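PDB 6RIW: ORF10 from Moritella marina, which probably catalyses chain-elongating condensation of acyl groups in polyunsaturated fatty acid synthesis, this chain being its ketosynthase-chain length factor didomain. Local coordinates for residues 616-624 with 921-932. Numbering follows the deposited sequence.
Sequences QREELTNIA and IVNSASSSLHAI
Gln616 lays its aliphatic stem along Ile932, the two side chains running antiparallel alongside one another with Gln616 CG 3.8 Å from Ile932 CG1. A long amide suits this partly exposed edge: its methylenes cover the isoleucine while OE1 takes a hydrogen bond from the backbone N of Thr613. One turn on, Glu619 holds CG anti to its backbone N (chi1 176°) and bends at chi2, which carries the carboxylate to the serine-rich loop. Ser926 OG donates to Glu619 OE2 over 2.9 Å, meeting the anti side of the carboxylate, 23° out of its plane. With an alanine in place of Glu619, the Ser926 hydroxyl would probably lose this acceptor and Ser928 OG the methylene it lies against. Helix 614-628, in the second ketosynthase-like domain, consistent with the chain length factor, packs against the end of helix 917-922, the loop and helix 929-934. Leu620 is buried, its CB 4.4 Å from Ile932 CD1. Ile623 CD1 comes within 3.6 Å of Ser926 CB; short serines allow this approach while offering hydroxyls for hydrogen bonds, and Ser924 OG accepts from Ser926 N in an ST turn. Ala624's short side chain points away, letting Ile921 CD1 come within 4.0 Å of Ala624 CA.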
ATOM      1  N   GLN A 616     -14.024  38.001   6.404  1.00 19.09           N
ATOM      2  CA  GLN A 616     -15.267  37.333   6.026  1.00 24.12           C
ATOM      3  C   GLN A 616     -14.989  36.102   5.171  1.00 23.28           C
ATOM      4  O   GLN A 616     -15.633  35.054   5.339  1.00 19.49           O
ATOM      5  CB  GLN A 616     -16.183  38.290   5.265  1.00 22.77           C
ATOM      6  CG  GLN A 616     -16.955  39.237   6.174  1.00 27.83           C
ATOM      7  CD  GLN A 616     -17.690  40.298   5.394  1.00 29.37           C
ATOM      8  OE1 GLN A 616     -17.315  40.632   4.262  1.00 29.39           O
ATOM      9  NE2 GLN A 616     -18.753  40.823   5.981  1.00 33.77           N
ATOM     10  N   ARG A 617     -14.061  36.232   4.220  1.00 20.44           N
ATOM     11  CA  ARG A 617     -13.740  35.126   3.322  1.00 20.23           C
ATOM     12  C   ARG A 617     -13.120  33.963   4.086  1.00 21.03           C
ATOM     13  O   ARG A 617     -13.408  32.794   3.796  1.00 20.81           O
ATOM     14  CB  ARG A 617     -12.792  35.620   2.219  1.00 23.22           C
ATOM     15  CG  ARG A 617     -12.237  34.527   1.317  1.00 25.11           C
ATOM     16  CD  ARG A 617     -11.463  35.117   0.143  1.00 25.76           C
ATOM     17  NE  ARG A 617     -10.076  35.391   0.496  1.00 30.51           N
ATOM     18  CZ  ARG A 617      -9.516  36.597   0.448  1.00 42.50           C
ATOM     19  NH1 ARG A 617     -10.230  37.650   0.057  1.00 40.06           N
ATOM     20  NH2 ARG A 617      -8.239  36.752   0.793  1.00 43.36           N
ATOM     21  N   GLU A 618     -12.264  34.259   5.070  1.00 20.58           N
ATOM     22  CA  GLU A 618     -11.662  33.183   5.860  1.00 24.20           C
ATOM     23  C   GLU A 618     -12.702  32.464   6.699  1.00 22.54           C
ATOM     24  O   GLU A 618     -12.685  31.229   6.789  1.00 17.80           O
ATOM     25  CB  GLU A 618     -10.547  33.725   6.747  1.00 26.56           C
ATOM     26  CG  GLU A 618      -9.325  34.144   5.927  1.00 34.64           C
ATOM     27  CD  GLU A 618      -8.187  34.668   6.776  1.00 46.33           C
ATOM     28  OE1 GLU A 618      -8.439  35.014   7.952  1.00 50.60           O
ATOM     29  OE2 GLU A 618      -7.047  34.748   6.257  1.00 44.32           O
ATOM     30  N   GLU A 619     -13.626  33.218   7.296  1.00 19.77           N
ATOM     31  CA  GLU A 619     -14.701  32.609   8.071  1.00 24.46           C
ATOM     32  C   GLU A 619     -15.612  31.751   7.198  1.00 20.30           C
ATOM     33  O   GLU A 619     -15.991  30.650   7.595  1.00 19.94           O
ATOM     34  CB  GLU A 619     -15.518  33.691   8.766  1.00 25.69           C
ATOM     35  CG  GLU A 619     -16.726  33.149   9.508  1.00 31.06           C
ATOM     36  CD  GLU A 619     -16.341  32.485  10.826  1.00 37.80           C
ATOM     37  OE1 GLU A 619     -15.145  32.568  11.209  1.00 43.27           O
ATOM     38  OE2 GLU A 619     -17.233  31.897  11.481  1.00 41.30           O
ATOM     39  N   LEU A 620     -16.003  32.251   6.025  1.00 17.24           N
ATOM     40  CA  LEU A 620     -16.808  31.445   5.113  1.00 17.32           C
ATOM     41  C   LEU A 620     -16.066  30.176   4.700  1.00 18.80           C
ATOM     42  O   LEU A 620     -16.651  29.081   4.655  1.00 15.62           O
ATOM     43  CB  LEU A 620     -17.166  32.272   3.882  1.00 18.02           C
ATOM     44  CG  LEU A 620     -18.017  31.570   2.824  1.00 19.76           C
ATOM     45  CD1 LEU A 620     -19.377  31.227   3.372  1.00 18.05           C
ATOM     46  CD2 LEU A 620     -18.139  32.481   1.621  1.00 20.82           C
ATOM     47  N   THR A 621     -14.783  30.317   4.365  1.00 16.74           N
ATOM     48  CA  THR A 621     -13.972  29.163   3.980  1.00 16.78           C
ATOM     49  C   THR A 621     -13.883  28.157   5.123  1.00 19.50           C
ATOM     50  O   THR A 621     -14.029  26.951   4.907  1.00 17.39           O
ATOM     51  CB  THR A 621     -12.580  29.625   3.543  1.00 18.22           C
ATOM     52  OG1 THR A 621     -12.712  30.565   2.459  1.00 17.49           O
ATOM     53  CG2 THR A 621     -11.767  28.446   3.047  1.00 19.20           C
ATOM     54  N   ASN A 622     -13.699  28.636   6.351  1.00 16.82           N
ATOM     55  CA  ASN A 622     -13.581  27.729   7.495  1.00 19.30           C
ATOM     56  C   ASN A 622     -14.872  26.958   7.750  1.00 20.96           C
ATOM     57  O   ASN A 622     -14.832  25.783   8.143  1.00 19.34           O
ATOM     58  CB  ASN A 622     -13.184  28.520   8.737  1.00 20.31           C
ATOM     59  CG  ASN A 622     -11.721  28.886   8.740  1.00 23.13           C
ATOM     60  OD1 ASN A 622     -10.917  28.274   8.027  1.00 26.18           O
ATOM     61  ND2 ASN A 622     -11.359  29.894   9.531  1.00 25.60           N
ATOM     62  N   ILE A 623     -16.022  27.597   7.537  1.00 15.22           N
ATOM     63  CA  ILE A 623     -17.300  26.914   7.724  1.00 18.13           C
ATOM     64  C   ILE A 623     -17.441  25.770   6.728  1.00 20.10           C
ATOM     65  O   ILE A 623     -17.836  24.655   7.090  1.00 19.91           O
ATOM     66  CB  ILE A 623     -18.469  27.902   7.591  1.00 19.18           C
ATOM     67  CG1 ILE A 623     -18.452  28.943   8.717  1.00 18.27           C
ATOM     68  CG2 ILE A 623     -19.814  27.154   7.590  1.00 22.40           C
ATOM     69  CD1 ILE A 623     -19.383  30.103   8.394  1.00 23.73           C
ATOM     70  N   ALA A 624     -17.142  26.042   5.457  1.00 16.03           N
ATOM     71  CA  ALA A 624     -17.206  25.002   4.426  1.00 14.82           C
ATOM     72  C   ALA A 624     -16.201  23.886   4.702  1.00 16.07           C
ATOM     73  O   ALA A 624     -16.541  22.704   4.582  1.00 17.72           O
ATOM     74  CB  ALA A 624     -16.959  25.617   3.044  1.00 14.96           C
ATOM     75  N   ILE A 921     -22.810  23.082   7.336  1.00 15.97           N
ATOM     76  CA  ILE A 921     -22.746  24.378   6.669  1.00 16.19           C
ATOM     77  C   ILE A 921     -24.065  25.141   6.806  1.00 19.38           C
ATOM     78  O   ILE A 921     -24.076  26.285   7.274  1.00 21.59           O
ATOM     79  CB  ILE A 921     -22.342  24.156   5.189  1.00 17.92           C
ATOM     80  CG1 ILE A 921     -20.935  23.553   5.129  1.00 21.03           C
ATOM     81  CG2 ILE A 921     -22.424  25.451   4.389  1.00 17.76           C
ATOM     82  CD1 ILE A 921     -20.570  22.926   3.767  1.00 18.75           C
ATOM     83  N   VAL A 922     -25.195  24.509   6.453  1.00 19.91           N
ATOM     84  CA  VAL A 922     -26.471  25.225   6.404  1.00 19.62           C
ATOM     85  C   VAL A 922     -26.928  25.638   7.798  1.00 23.85           C
ATOM     86  O   VAL A 922     -27.612  26.655   7.948  1.00 23.45           O
ATOM     87  CB  VAL A 922     -27.581  24.414   5.696  1.00 20.93           C
ATOM     88  CG1 VAL A 922     -27.228  24.108   4.236  1.00 19.62           C
ATOM     89  CG2 VAL A 922     -27.913  23.165   6.464  1.00 27.61           C
ATOM     90  N   ASN A 923     -26.573  24.888   8.839  1.00 20.96           N
ATOM     91  CA  ASN A 923     -26.984  25.258  10.188  1.00 26.03           C
ATOM     92  C   ASN A 923     -25.850  25.874  10.981  1.00 25.71           C
ATOM     93  O   ASN A 923     -25.900  25.877  12.213  1.00 28.81           O
ATOM     94  CB  ASN A 923     -27.543  24.050  10.943  1.00 25.46           C
ATOM     95  CG  ASN A 923     -28.773  23.462  10.278  1.00 26.85           C
ATOM     96  OD1 ASN A 923     -29.559  24.175   9.644  1.00 32.55           O
ATOM     97  ND2 ASN A 923     -28.939  22.155  10.406  1.00 32.20           N
ATOM     98  N   SER A 924     -24.834  26.403  10.305  1.00 23.23           N
ATOM     99  CA  SER A 924     -23.693  26.967  11.014  1.00 24.87           C
ATOM    100  C   SER A 924     -24.155  28.057  11.968  1.00 30.27           C
ATOM    101  O   SER A 924     -25.041  28.852  11.641  1.00 25.83           O
ATOM    102  CB  SER A 924     -22.680  27.550  10.032  1.00 23.68           C
ATOM    103  OG  SER A 924     -21.790  28.411  10.709  1.00 29.26           O
ATOM    104  N   ALA A 925     -23.555  28.072  13.158  1.00 32.21           N
ATOM    105  CA  ALA A 925     -23.847  29.058  14.190  1.00 39.46           C
ATOM    106  C   ALA A 925     -22.904  30.262  14.136  1.00 40.84           C
ATOM    107  O   ALA A 925     -22.857  31.044  15.090  1.00 42.93           O
ATOM    108  CB  ALA A 925     -23.789  28.399  15.572  1.00 40.28           C
ATOM    109  N   SER A 926     -22.155  30.417  13.044  1.00 35.45           N
ATOM    110  CA  SER A 926     -21.246  31.547  12.892  1.00 38.65           C
ATOM    111  C   SER A 926     -21.997  32.872  12.942  1.00 39.57           C
ATOM    112  O   SER A 926     -22.953  33.092  12.190  1.00 36.45           O
ATOM    113  CB  SER A 926     -20.487  31.434  11.567  1.00 34.32           C
ATOM    114  OG  SER A 926     -19.963  32.695  11.184  1.00 39.00           O
ATOM    115  N   SER A 927     -21.528  33.771  13.815  1.00 41.65           N
ATOM    116  CA  SER A 927     -22.144  35.090  13.953  1.00 43.64           C
ATOM    117  C   SER A 927     -21.912  35.960  12.718  1.00 44.80           C
ATOM    118  O   SER A 927     -22.840  36.625  12.241  1.00 47.65           O
ATOM    119  CB  SER A 927     -21.599  35.785  15.201  1.00 46.51           C
ATOM    120  OG  SER A 927     -20.199  35.573  15.316  1.00 45.91           O
ATOM    121  N   SER A 928     -20.686  35.976  12.185  1.00 42.47           N
ATOM    122  CA  SER A 928     -20.406  36.816  11.026  1.00 41.65           C
ATOM    123  C   SER A 928     -21.101  36.334   9.757  1.00 39.28           C
ATOM    124  O   SER A 928     -21.050  37.031   8.738  1.00 37.69           O
ATOM    125  CB  SER A 928     -18.896  36.911  10.792  1.00 43.52           C
ATOM    126  OG  SER A 928     -18.296  35.631  10.741  1.00 42.64           O
ATOM    127  N   LEU A 929     -21.760  35.179   9.796  1.00 38.04           N
ATOM    128  CA  LEU A 929     -22.460  34.689   8.614  1.00 38.70           C
ATOM    129  C   LEU A 929     -23.615  35.603   8.220  1.00 37.89           C
ATOM    130  O   LEU A 929     -23.926  35.726   7.028  1.00 36.14           O
ATOM    131  CB  LEU A 929     -22.954  33.261   8.865  1.00 35.86           C
ATOM    132  CG  LEU A 929     -23.349  32.409   7.657  1.00 40.84           C
ATOM    133  CD1 LEU A 929     -22.235  32.348   6.620  1.00 34.34           C
ATOM    134  CD2 LEU A 929     -23.754  31.007   8.101  1.00 36.43           C
ATOM    135  N   HIS A 930     -24.254  36.263   9.195  1.00 40.37           N
ATOM    136  CA  HIS A 930     -25.361  37.161   8.870  1.00 43.55           C
ATOM    137  C   HIS A 930     -24.908  38.295   7.955  1.00 38.57           C
ATOM    138  O   HIS A 930     -25.583  38.613   6.969  1.00 38.33           O
ATOM    139  CB  HIS A 930     -25.984  37.728  10.148  1.00 43.58           C
ATOM    140  CG  HIS A 930     -27.184  38.592   9.898  1.00 55.68           C
ATOM    141  ND1 HIS A 930     -27.096  39.958   9.718  1.00 58.86           N
ATOM    142  CD2 HIS A 930     -28.499  38.281   9.786  1.00 58.93           C
ATOM    143  CE1 HIS A 930     -28.305  40.452   9.511  1.00 58.35           C
ATOM    144  NE2 HIS A 930     -29.174  39.456   9.550  1.00 58.66           N
ATOM    145  N   ALA A 931     -23.764  38.910   8.269  1.00 38.97           N
ATOM    146  CA  ALA A 931     -23.247  40.020   7.474  1.00 37.47           C
ATOM    147  C   ALA A 931     -22.775  39.567   6.101  1.00 36.02           C
ATOM    148  O   ALA A 931     -22.764  40.366   5.157  1.00 37.39           O
ATOM    149  CB  ALA A 931     -22.099  40.703   8.212  1.00 37.42           C
ATOM    150  N   ILE A 932     -22.347  38.311   5.977  1.00 33.60           N
ATOM    151  CA  ILE A 932     -21.963  37.788   4.671  1.00 29.60           C
ATOM    152  C   ILE A 932     -23.199  37.565   3.816  1.00 32.17           C
ATOM    153  O   ILE A 932     -23.220  37.916   2.630  1.00 34.09           O
ATOM    154  CB  ILE A 932     -21.133  36.501   4.843  1.00 32.17           C
ATOM    155  CG1 ILE A 932     -19.808  36.822   5.536  1.00 30.00           C
ATOM    156  CG2 ILE A 932     -20.885  35.826   3.493  1.00 29.80           C
ATOM    157  CD1 ILE A 932     -19.030  35.625   5.990  1.00 29.81           C
TER